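Local atomic coordinates of putative hydrolase (Acinetobacter sp. NBRC 100985, PDB entry 4XUK), a protein that probably hydrolyses organophosphate triesters and lactones with a pair of zinc ions, as a member of the metallo-beta-lactamase superfamily. Residues L105-H108 against D112-C115; S74-A77 against H83-S86. The protein carries 2 engineered substitutions. All coordinates share one frame; numbering follows the deposited sequence.

Contact 1 (L105-H108 against D112-C115); sequences LLTH and DHVC. With ZN (zinc ion), chain C; ZN (zinc ion), chain D.
The imidazole of His-108 reaches over the ring of His-113 with one corner leading: its CE1 hangs 3.1 Å above the plane, over the ring centre. The two planes are inclined at 49°, and the centroids are 4.0 Å apart, an oblique pairing. Each ring gives its NE2 to a different zinc, which probably helps to set the tilt. His-113 NE2 binds one ion (chain C) at 2.0 Å, and Asp-112 OD2 joins it on that ion; His-108 NE2 holds the other (chain D) at 2.3 Å. This is the HxHxDH motif of the metallo-beta-lactamase fold, the loop after strand 103-105 running into helix 111-114. His-110 and His-197 complete the chain D site and His-265 the chain C site, with Asp-218 shared between the two.

The far nitrogens of the rings are fixed as well. His-108 CG sits between its backbone N and carbonyl carbon, which places the ring, and chi2 of -49° turns ND1 toward Thr-107 OG1, to which it donates at 2.8 Å; the acceptor lies in the ring plane, although the bond bends to 146°. Outside the two segments, Asp-73 OD2 hydrogen-bonds His-113 ND1 directly and reaches His-108 through Thr-107 OG1, so this second-shell carboxylate probably helps to orient both zinc-binding imidazoles and may make that of His-113 more electron-rich. Behind the metals the contact turns apolar. Leu-106 splits its methyls, CD1 meeting Val-114 CG2 at 3.5 Å and CD2 resting 3.6 Å from the carbonyl oxygen of His-113.

Contact 2 (S74-A77 against H83-S86); sequences SGAA and HLGS
The long loop that leaves strand 69-72 and leads into helix 87-93 doubles back on itself here, near the dinuclear zinc centre of this metallo-beta-lactamase fold; the Ala-76 side chain is about 9 Å from a zinc ion. The two limbs, 74-77 and 83-86, meet through a small apolar touch and a close backbone passage with a water beside it, and no direct hydrogen bond joins them. Ala-76 CB faces Leu-84 and lies 4.1 Å from its CD1, with Leu-84 CB almost as near. Leu-84 CG is anti to its own carbonyl carbon (chi1 -50°) and the chain then runs extended, which carries CD1 alongside the alanine methyl.

Next to this patch the backbones close up. Ala-77 and Gly-85 have their CA atoms 3.9 Å apart, and Ala-77 O comes to 3.3 Å from Gly-85 CA. Gly-85, at a positive phi of 98°, has no side chain in the way of that oxygen, and the two backbones pass closely. The carbonyls of Ala-77 and Leu-84 approach each other as well, and a water lies within hydrogen-bonding distance of both, 2.8 Å from Ala-77 O and 2.9 Å from Leu-84 O. Water is well suited to this spot because two carbonyl oxygens cannot hydrogen-bond each other.

Both limbs are tied to strand 14-26: Asp-21 OD2 accepts from the backbone N of Ala-76 and of Gly-85, while Leu-84 packs on Asp-21 and Asn-24. Gly-75 pairs through its backbone with Gly-116, beyond helix 111-114, and directly after Ser-86 the chain enters helix 87-93.

How the contacts relate
Contact 2 comes first along the chain and closes before contact 1 opens, and their centres are 11 Å apart. Each belongs to a loop leaving the same mixed sheet, from the neighbouring parallel strands 69-72 and 103-105, with helix 87-93 in the connection between them. The two contacts touch directly: Ser-74 OG is 2.8 Å from His-113 O, a probable hydrogen bond, and Cys-115 CB packs 3.2 Å from Ala-76 O. A disulfide between Cys-79, between the two segments of contact 2, and Cys-115 adds a covalent tie. The loop 74-86 is therefore joined in three ways to the short helix carrying Asp-112 and His-113 and the cysteine just after it.

Contact 1 (L105-H108 against D112-C115)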
loop_
_atom_site.group_PDB
_atom_site.type_symbol
_atom_site.label_atom_id
_atom_site.label_comp_id
_atom_site.label_asym_id
_atom_site.label_seq_id
_atom_site.Cartn_x
_atom_site.Cartn_y
_atom_site.Cartn_z
ATOM N N LEU A 105 24.427 1.530 -4.648
ATOM C CA LEU A 105 24.242 2.088 -5.987
ATOM C C LEU A 105 23.389 3.349 -5.889
ATOM O O LEU A 105 22.304 3.347 -5.290
ATOM C CB LEU A 105 23.572 1.080 -6.924
ATOM C CG LEU A 105 24.207 -0.303 -7.018
ATOM C CD1 LEU A 105 23.378 -1.225 -7.901
ATOM C CD2 LEU A 105 25.658 -0.245 -7.462
ATOM N N LEU A 106 23.888 4.427 -6.473
ATOM C CA LEU A 106 23.167 5.693 -6.464
ATOM C C LEU A 106 22.576 5.956 -7.843
ATOM O O LEU A 106 23.290 5.921 -8.842
ATOM C CB LEU A 106 24.121 6.834 -6.073
ATOM C CG LEU A 106 24.708 6.701 -4.662
ATOM C CD1 LEU A 106 25.645 7.846 -4.355
ATOM C CD2 LEU A 106 23.608 6.599 -3.593
ATOM N N THR A 107 21.272 6.209 -7.910
ATOM C CA THR A 107 20.663 6.513 -9.202
ATOM C C THR A 107 21.153 7.859 -9.709
ATOM O O THR A 107 21.342 8.047 -10.913
ATOM C CB THR A 107 19.126 6.511 -9.127
ATOM O OG1 THR A 107 18.685 7.422 -8.108
ATOM C CG2 THR A 107 18.619 5.100 -8.835
ATOM N N HIS A 108 21.364 8.781 -8.772
ATOM C CA HIS A 108 21.917 10.108 -9.048
ATOM C C HIS A 108 22.335 10.754 -7.729
ATOM O O HIS A 108 22.104 10.190 -6.658
ATOM C CB HIS A 108 20.917 11.011 -9.802
ATOM C CG HIS A 108 19.605 11.202 -9.106
ATOM N ND1 HIS A 108 18.865 10.154 -8.595
ATOM C CD2 HIS A 108 18.876 12.324 -8.872
ATOM C CE1 HIS A 108 17.752 10.625 -8.059
ATOM N NE2 HIS A 108 17.739 11.935 -8.214
ATOM N N ASP A 112 18.565 13.801 -1.647
ATOM C CA ASP A 112 17.625 12.849 -1.065
ATOM C C ASP A 112 17.915 11.416 -1.522
ATOM O O ASP A 112 17.158 10.490 -1.228
ATOM C CB ASP A 112 16.180 13.259 -1.362
ATOM C CG ASP A 112 15.932 13.481 -2.837
ATOM O OD1 ASP A 112 16.768 14.129 -3.502
ATOM O OD2 ASP A 112 14.899 13.013 -3.330
ATOM N N HIS A 113 19.027 11.235 -2.224
ATOM C CA HIS A 113 19.459 9.904 -2.625
ATOM C C HIS A 113 20.846 9.561 -2.110
ATOM O O HIS A 113 21.108 8.403 -1.751
ATOM C CB HIS A 113 19.384 9.783 -4.145
ATOM C CG HIS A 113 18.015 10.056 -4.670
ATOM N ND1 HIS A 113 17.159 9.054 -5.058
ATOM C CD2 HIS A 113 17.324 11.215 -4.791
ATOM C CE1 HIS A 113 16.005 9.586 -5.422
ATOM N NE2 HIS A 113 16.086 10.897 -5.283
ATOM N N VAL A 114 21.728 10.561 -2.066
ATOM C CA VAL A 114 23.115 10.334 -1.666
ATOM C C VAL A 114 23.425 10.651 -0.191
ATOM O O VAL A 114 24.247 9.963 0.420
ATOM C CB VAL A 114 24.105 11.085 -2.591
ATOM C CG1 VAL A 114 23.929 12.590 -2.470
ATOM C CG2 VAL A 114 25.544 10.700 -2.251
ATOM N N CYS A 115 22.783 11.670 0.387
ATOM C CA CYS A 115 23.184 12.126 1.731
ATOM C C CYS A 115 23.081 11.033 2.800
ATOM O O CYS A 115 23.882 10.990 3.743
ATOM C CB CYS A 115 22.393 13.366 2.162
ATOM S SG CYS A 115 23.012 14.913 1.455
HETATM ZN ZN ZN C . 14.712 12.352 -5.553
HETATM ZN ZN ZN D . 16.257 13.670 -7.901
#

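Contact 2 (S74-A77 against H83-S86)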
loop_
_atom_site.group_PDB
_atom_site.type_symbol
_atom_site.label_atom_id
_atom_site.label_comp_id
_atom_site.label_asym_id
_atom_site.label_seq_id
_atom_site.Cartn_x
_atom_site.Cartn_y
_atom_site.Cartn_z
ATOM N N SER A 74 19.740 6.102 -0.612
ATOM C CA SER A 74 19.921 6.037 0.846
ATOM C C SER A 74 19.129 7.075 1.622
ATOM O O SER A 74 19.285 7.200 2.849
ATOM C CB SER A 74 21.393 6.215 1.194
ATOM O OG SER A 74 21.827 7.523 0.808
ATOM N N GLY A 75 18.300 7.842 0.924
ATOM C CA GLY A 75 17.547 8.889 1.590
ATOM C C GLY A 75 18.410 10.117 1.818
ATOM O O GLY A 75 19.539 10.190 1.319
ATOM N N ALA A 76 17.892 11.065 2.597
ATOM C CA ALA A 76 18.446 12.417 2.651
ATOM C C ALA A 76 19.274 12.721 3.889
ATOM O O ALA A 76 19.818 13.821 4.004
ATOM C CB ALA A 76 17.326 13.432 2.540
ATOM N N ALA A 77 19.363 11.765 4.811
ATOM C CA ALA A 77 19.934 12.034 6.133
ATOM C C ALA A 77 19.362 13.354 6.662
ATOM O O ALA A 77 18.150 13.525 6.676
ATOM C CB ALA A 77 21.447 12.073 6.075
ATOM N N HIS A 83 12.370 16.209 8.856
ATOM C CA HIS A 83 11.305 15.245 8.553
ATOM C C HIS A 83 11.751 14.036 7.717
ATOM O O HIS A 83 11.026 13.043 7.636
ATOM C CB HIS A 83 10.076 15.925 7.931
ATOM C CG HIS A 83 10.332 16.533 6.588
ATOM N ND1 HIS A 83 11.329 17.459 6.367
ATOM C CD2 HIS A 83 9.723 16.342 5.393
ATOM C CE1 HIS A 83 11.324 17.812 5.093
ATOM N NE2 HIS A 83 10.359 17.148 4.480
ATOM N N LEU A 84 12.933 14.115 7.104
ATOM C CA LEU A 84 13.467 12.983 6.346
ATOM C C LEU A 84 14.617 12.333 7.110
ATOM O O LEU A 84 14.884 12.705 8.254
ATOM C CB LEU A 84 13.925 13.441 4.961
ATOM C CG LEU A 84 12.902 14.262 4.173
ATOM C CD1 LEU A 84 13.495 14.794 2.859
ATOM C CD2 LEU A 84 11.628 13.458 3.904
ATOM N N GLY A 85 15.282 11.349 6.499
ATOM C CA GLY A 85 16.438 10.724 7.125
ATOM C C GLY A 85 16.151 9.407 7.833
ATOM O O GLY A 85 17.024 8.875 8.536
ATOM N N SER A 86 14.946 8.864 7.653
ATOM C CA SER A 86 14.558 7.629 8.352
ATOM C C SER A 86 15.138 6.335 7.772
ATOM O O SER A 86 14.950 5.267 8.358
ATOM C CB SER A 86 13.028 7.502 8.412
ATOM O OG SER A 86 12.474 8.434 9.314
HETATM O O HOH W 1 17.070 14.336 9.153
#